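Local coordinates for protein dipeptide Epimerase (Enterococcus faecalis V583, PDB 3JW7) that belongs to the mandelate racemase/muconate lactonizing enzyme family of the enolase superfamily and carries a magnesium ion and a peptide-linked isoleucine and tyrosine in its barrel, at residues I237-S242 against D259-K264; C288-M293 against T315-D320. All coordinates share one frame; numbering follows the deposited sequence.

Interaction 1 of 2, residues I237-S242 against D259-K264; sequences IMADES and DVINIK. With MG (magnesium ion), chain L; TYR (tyrosine), chain J.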
# COMPACT_ATOMS: atom_id res chain seq x y z
N ILE A 237 0.54 -5.19 -16.87
CA ILE A 237 -0.41 -4.17 -16.41
C ILE A 237 -0.89 -4.53 -15.00
O ILE A 237 -1.29 -5.66 -14.74
CB ILE A 237 -1.64 -4.07 -17.36
CG1 ILE A 237 -1.17 -3.68 -18.76
CG2 ILE A 237 -2.63 -3.02 -16.84
CD1 ILE A 237 -0.31 -2.41 -18.80
N MET A 238 -0.82 -3.56 -14.09
CA MET A 238 -1.23 -3.78 -12.70
C MET A 238 -2.46 -2.96 -12.34
O MET A 238 -2.58 -1.79 -12.71
CB MET A 238 -0.09 -3.39 -11.74
CG MET A 238 -0.40 -3.65 -10.26
SD MET A 238 0.90 -3.08 -9.17
CE MET A 238 2.19 -4.26 -9.51
N ALA A 239 -3.38 -3.59 -11.62
CA ALA A 239 -4.57 -2.88 -11.18
C ALA A 239 -4.29 -2.34 -9.79
O ALA A 239 -3.64 -3.01 -8.99
CB ALA A 239 -5.77 -3.82 -11.14
N ASP A 240 -4.75 -1.13 -9.52
CA ASP A 240 -4.60 -0.55 -8.20
C ASP A 240 -5.96 -0.04 -7.75
O ASP A 240 -6.69 -0.76 -7.07
CB ASP A 240 -3.58 0.59 -8.18
CG ASP A 240 -3.43 1.20 -6.80
OD1 ASP A 240 -4.03 0.68 -5.83
OD2 ASP A 240 -2.69 2.21 -6.67
N GLU A 241 -6.32 1.17 -8.16
CA GLU A 241 -7.61 1.74 -7.76
C GLU A 241 -8.80 0.90 -8.21
O GLU A 241 -9.88 1.01 -7.63
CB GLU A 241 -7.75 3.18 -8.27
CG GLU A 241 -6.77 4.14 -7.64
CD GLU A 241 -5.56 4.42 -8.52
OE1 GLU A 241 -4.97 3.45 -9.04
OE2 GLU A 241 -5.21 5.60 -8.67
N SER A 242 -8.61 0.06 -9.23
CA SER A 242 -9.69 -0.81 -9.71
C SER A 242 -9.90 -2.00 -8.78
O SER A 242 -10.87 -2.75 -8.94
CB SER A 242 -9.38 -1.33 -11.12
OG SER A 242 -9.61 -0.33 -12.09
N ASP A 259 -2.68 -8.17 -15.17
CA ASP A 259 -1.64 -9.18 -14.96
C ASP A 259 -1.17 -9.29 -13.51
O ASP A 259 -0.77 -10.36 -13.05
CB ASP A 259 -0.41 -8.86 -15.82
CG ASP A 259 -0.73 -8.77 -17.30
OD1 ASP A 259 -1.26 -9.76 -17.85
OD2 ASP A 259 -0.45 -7.72 -17.90
N VAL A 260 -1.21 -8.17 -12.79
CA VAL A 260 -0.77 -8.11 -11.40
C VAL A 260 -1.71 -7.18 -10.64
O VAL A 260 -2.38 -6.33 -11.24
CB VAL A 260 0.68 -7.55 -11.30
CG1 VAL A 260 1.08 -7.35 -9.85
CG2 VAL A 260 1.65 -8.53 -11.96
N ILE A 261 -1.77 -7.33 -9.32
CA ILE A 261 -2.65 -6.50 -8.52
C ILE A 261 -1.93 -5.87 -7.32
O ILE A 261 -1.18 -6.53 -6.61
CB ILE A 261 -3.87 -7.30 -8.01
CG1 ILE A 261 -4.83 -7.56 -9.18
CG2 ILE A 261 -4.58 -6.53 -6.89
CD1 ILE A 261 -6.01 -8.46 -8.83
N ASN A 262 -2.18 -4.58 -7.12
CA ASN A 262 -1.60 -3.82 -6.02
C ASN A 262 -2.52 -3.96 -4.80
O ASN A 262 -3.69 -3.60 -4.86
CB ASN A 262 -1.51 -2.34 -6.42
CG ASN A 262 -0.90 -1.46 -5.33
OD1 ASN A 262 -1.26 -1.56 -4.16
ND2 ASN A 262 -0.00 -0.57 -5.72
N ILE A 263 -1.99 -4.51 -3.71
CA ILE A 263 -2.76 -4.67 -2.47
C ILE A 263 -2.38 -3.59 -1.46
O ILE A 263 -1.20 -3.36 -1.20
CB ILE A 263 -2.46 -6.03 -1.79
CG1 ILE A 263 -2.91 -7.18 -2.68
CG2 ILE A 263 -3.16 -6.08 -0.42
CD1 ILE A 263 -2.59 -8.54 -2.10
N LYS A 264 -3.38 -2.93 -0.88
CA LYS A 264 -3.13 -1.91 0.13
C LYS A 264 -4.00 -2.20 1.34
O LYS A 264 -5.21 -2.39 1.20
CB LYS A 264 -3.48 -0.52 -0.38
CG LYS A 264 -2.52 0.08 -1.40
CD LYS A 264 -2.90 1.55 -1.68
CE LYS A 264 -1.98 2.19 -2.73
NZ LYS A 264 -2.02 1.44 -4.01
MG MG L . -0.76 2.95 -7.77
N TYR J . 0.59 5.32 -3.26
CA TYR J . -0.56 5.39 -4.14
C TYR J . -0.42 4.48 -5.36
O TYR J . 0.16 3.38 -5.21
CB TYR J . -0.78 6.84 -4.59
CG TYR J . -1.10 7.82 -3.47
CD1 TYR J . -0.53 9.08 -3.44
CD2 TYR J . -2.02 7.49 -2.46
CE1 TYR J . -0.84 10.01 -2.45
CE2 TYR J . -2.35 8.42 -1.46
CZ TYR J . -1.76 9.68 -1.46
OH TYR J . -2.08 10.62 -0.51
OXT TYR J . -0.91 4.87 -6.44
O HOH W 1 -2.25 3.34 -9.65
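Strands 237-239 and 260-263 run parallel with a crossing angle of -36°, their axes 4.5 Å apart at the closest, and pair Met238 with Val260 and Ala239 with Ile261. With helix 246-255 between them they form a beta-alpha-beta unit of the enolase-superfamily barrel. The ladder opens with a fork: Ile237 O accepts from both Asp259 N and Val260 N, while the carboxylate of Asp259 turns back to take Ile237 N on the anti lone pair of OD2, at 2.9 Å and nearly straight (167°). It closes where Asn262 N bonds to Ala239 O. Met238 and Val260 share the face turned to the barrel interior. The methionine runs extended until its last torsion bends the methyl back, and CE presses on Val260 CG1 at 3.3 Å, tighter than usual; SD lies against Asn262 CB. On the helix-facing side, small Ala239 sits beside the branched Ile261.

Toward the C-terminal ends of the strands the contact becomes polar. With CG anti to the backbone N, Asp240 lies alongside Asn262, carboxylate and amide stacked only 6° apart. Lys264 crosses Asp240 at about a right angle, and NZ makes a salt bridge to Asp240 OD1 at 2.8 Å, though its hydrogen bonds there, and to Asn262 OD1, are weak; Lys267 is a second cationic partner of Asp240 OD1. Asn262 ND2 bonds to Glu215, which joins Asp189 in binding the magnesium ion. These ties probably steady the carboxylate of Asp240, whose OD2 meets the metal at 2.3 Å, beside tyrosine OXT at the same distance.

Interaction 2 of 2, residues C288-M293 against T315-D320; sequences CMIGCM and TRADLD. With ILE (isoleucine), chain I; TYR (tyrosine), chain J.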
# COMPACT_ATOMS: atom_id res chain seq x y z
N CYS A 288 1.07 -10.36 -6.72
CA CYS A 288 0.63 -9.12 -6.08
C CYS A 288 1.78 -8.26 -5.58
O CYS A 288 2.86 -8.75 -5.25
CB CYS A 288 -0.28 -9.44 -4.88
SG CYS A 288 -1.85 -10.25 -5.26
N MET A 289 1.54 -6.95 -5.55
CA MET A 289 2.51 -6.00 -5.05
C MET A 289 1.84 -5.30 -3.88
O MET A 289 0.71 -4.84 -4.00
CB MET A 289 2.88 -4.94 -6.09
CG MET A 289 3.81 -3.87 -5.50
SD MET A 289 4.48 -2.68 -6.68
CE MET A 289 3.20 -1.44 -6.66
N ILE A 290 2.53 -5.25 -2.75
CA ILE A 290 2.01 -4.58 -1.57
C ILE A 290 2.32 -3.09 -1.75
O ILE A 290 3.45 -2.73 -2.10
CB ILE A 290 2.66 -5.16 -0.28
CG1 ILE A 290 1.97 -4.60 0.96
CG2 ILE A 290 4.16 -4.87 -0.27
CD1 ILE A 290 0.54 -5.02 1.08
N GLY A 291 1.33 -2.24 -1.53
CA GLY A 291 1.51 -0.80 -1.69
C GLY A 291 1.15 -0.02 -0.44
O GLY A 291 1.00 -0.61 0.63
N CYS A 292 1.01 1.30 -0.57
CA CYS A 292 0.67 2.13 0.59
C CYS A 292 0.13 3.50 0.19
O CYS A 292 0.25 3.91 -0.96
CB CYS A 292 1.90 2.32 1.47
SG CYS A 292 3.25 3.24 0.68
N MET A 293 -0.46 4.18 1.15
CA MET A 293 -1.00 5.53 0.95
C MET A 293 0.08 6.47 1.50
O MET A 293 0.81 6.10 2.41
CB MET A 293 -2.27 5.75 1.77
CG MET A 293 -3.40 4.77 1.46
SD MET A 293 -3.94 4.92 -0.23
CE MET A 293 -5.37 3.83 -0.20
N THR A 315 5.12 -10.55 -4.51
CA THR A 315 6.47 -10.51 -5.04
C THR A 315 7.11 -9.15 -5.24
O THR A 315 8.30 -9.06 -5.55
CB THR A 315 6.51 -11.25 -6.38
OG1 THR A 315 5.69 -10.56 -7.33
CG2 THR A 315 5.98 -12.66 -6.21
N ARG A 316 6.33 -8.09 -5.09
CA ARG A 316 6.85 -6.74 -5.25
C ARG A 316 6.39 -5.92 -4.07
O ARG A 316 5.40 -6.26 -3.42
CB ARG A 316 6.33 -6.10 -6.53
CG ARG A 316 6.84 -6.74 -7.82
CD ARG A 316 6.28 -5.99 -9.03
NE ARG A 316 6.79 -6.50 -10.30
CZ ARG A 316 6.29 -7.55 -10.95
NH1 ARG A 316 5.25 -8.21 -10.46
NH2 ARG A 316 6.83 -7.93 -12.11
N ALA A 317 7.10 -4.83 -3.78
CA ALA A 317 6.72 -3.97 -2.68
C ALA A 317 6.99 -2.51 -2.97
O ALA A 317 8.05 -2.14 -3.48
CB ALA A 317 7.44 -4.39 -1.40
N ASP A 318 6.01 -1.68 -2.64
CA ASP A 318 6.09 -0.25 -2.80
C ASP A 318 5.68 0.27 -1.43
O ASP A 318 4.54 0.70 -1.24
CB ASP A 318 5.11 0.24 -3.88
CG ASP A 318 5.02 1.76 -3.95
OD1 ASP A 318 6.06 2.43 -3.85
OD2 ASP A 318 3.89 2.28 -4.10
N LEU A 319 6.61 0.21 -0.48
CA LEU A 319 6.34 0.65 0.89
C LEU A 319 7.32 1.76 1.25
O LEU A 319 8.25 1.55 2.04
CB LEU A 319 6.50 -0.53 1.86
CG LEU A 319 5.55 -1.70 1.62
CD1 LEU A 319 5.88 -2.87 2.56
CD2 LEU A 319 4.12 -1.25 1.83
N ASP A 320 7.07 2.94 0.70
CA ASP A 320 7.95 4.08 0.91
C ASP A 320 7.34 5.28 1.64
O ASP A 320 7.97 6.34 1.70
CB ASP A 320 8.49 4.53 -0.45
CG ASP A 320 7.38 4.87 -1.45
OD1 ASP A 320 6.23 4.42 -1.27
OD2 ASP A 320 7.67 5.60 -2.42
N ILE I . 4.19 4.88 -3.16
CA ILE I . 2.91 5.41 -2.59
C ILE I . 1.84 5.52 -3.67
O ILE I . 2.14 5.79 -4.83
CB ILE I . 3.10 6.81 -1.96
CG1 ILE I . 3.78 7.74 -2.96
CG2 ILE I . 3.86 6.70 -0.64
CD1 ILE I . 3.71 9.22 -2.60
N TYR J . 0.59 5.32 -3.26
CA TYR J . -0.56 5.39 -4.14
C TYR J . -0.42 4.48 -5.36
O TYR J . 0.16 3.38 -5.21
CB TYR J . -0.78 6.84 -4.59
CG TYR J . -1.10 7.82 -3.47
CD1 TYR J . -0.53 9.08 -3.44
CD2 TYR J . -2.02 7.49 -2.46
CE1 TYR J . -0.84 10.01 -2.45
CE2 TYR J . -2.35 8.42 -1.46
CZ TYR J . -1.76 9.68 -1.46
OH TYR J . -2.08 10.62 -0.51
OXT TYR J . -0.91 4.87 -6.44
O HOH W 2 4.02 -8.35 -8.00
O HOH W 3 1.27 1.70 -3.56
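Ile290 packs its CG2 branch against Ala317 CB at 3.5 Å, the close apolar part of this contact between parallel strands 288-290 and 315-317. The small alanine lets the branched isoleucine come in over it, and Leu319 closes the group, its CD1 on the same CG2 and its CD2 against Gly291 O; helix 298-310 covers this side through Ala304. On the other face Met289 crosses Arg316 at about a right angle, CG resting on Arg316 CB, and a turn at chi3 (88°) carries CE to Asp318 CB.

Toward the N-terminal side, around Cys288 and Thr315, the contact is looser. Thr315 is exposed, its N-H bond to Cys288 O is weak, and a water binds Thr315 OG1 and the edge of the Arg316 guanidinium, lying in its plane 2.8 Å from NH1. Arg316 extends away to a salt bridge with Glu212, and Thr315 OG1 also bonds to Glu287. The pair, joined by helix 298-310, is another beta-alpha-beta unit of the barrel, which closes where Ala317 makes a backbone bond to Asp132 of strand 128-135.

At the C-terminal ends Asp318 N still bonds Ile290 O at 2.8 Å, and the aspartates of 315-320 turn to the ligands, isoleucine peptide-bonded through C to tyrosine N. Asp318 OD2 and Asp320 OD1 each receive a hydrogen bond from isoleucine N, both at 2.8 Å; two carboxylates suit this terminal amine, and Lys159 salt-bridges Asp318 OD2. Cys292 O accepts from the amide tyrosine N at 2.7 Å, while a second water links Cys292 N, Asp318 OD2 and tyrosine O.

Overall arrangement
From the N terminus, after the three-stranded antiparallel sheet and a set of helices, the chain enters the barrel at strand 128-135. Interaction 1 closes the excursion through helix 246-255, returning strand 260-263 beside strand 236-239. Helices 265-268 and 271-284 follow before strand 287-290 opens interaction 2, which closes round helix 298-310. The two contacts therefore stand in series, neither nested nor crossed. They meet where strands 260-263 and 287-290 are neighbours: Ile263 N lies 2.7 Å from Met289 O, and Ile263 O 2.8 Å from Gly291 N, both probable hydrogen bonds. Together they join four successive barrel strands, whose C-terminal ends gather round the bound tyrosine and isoleucine.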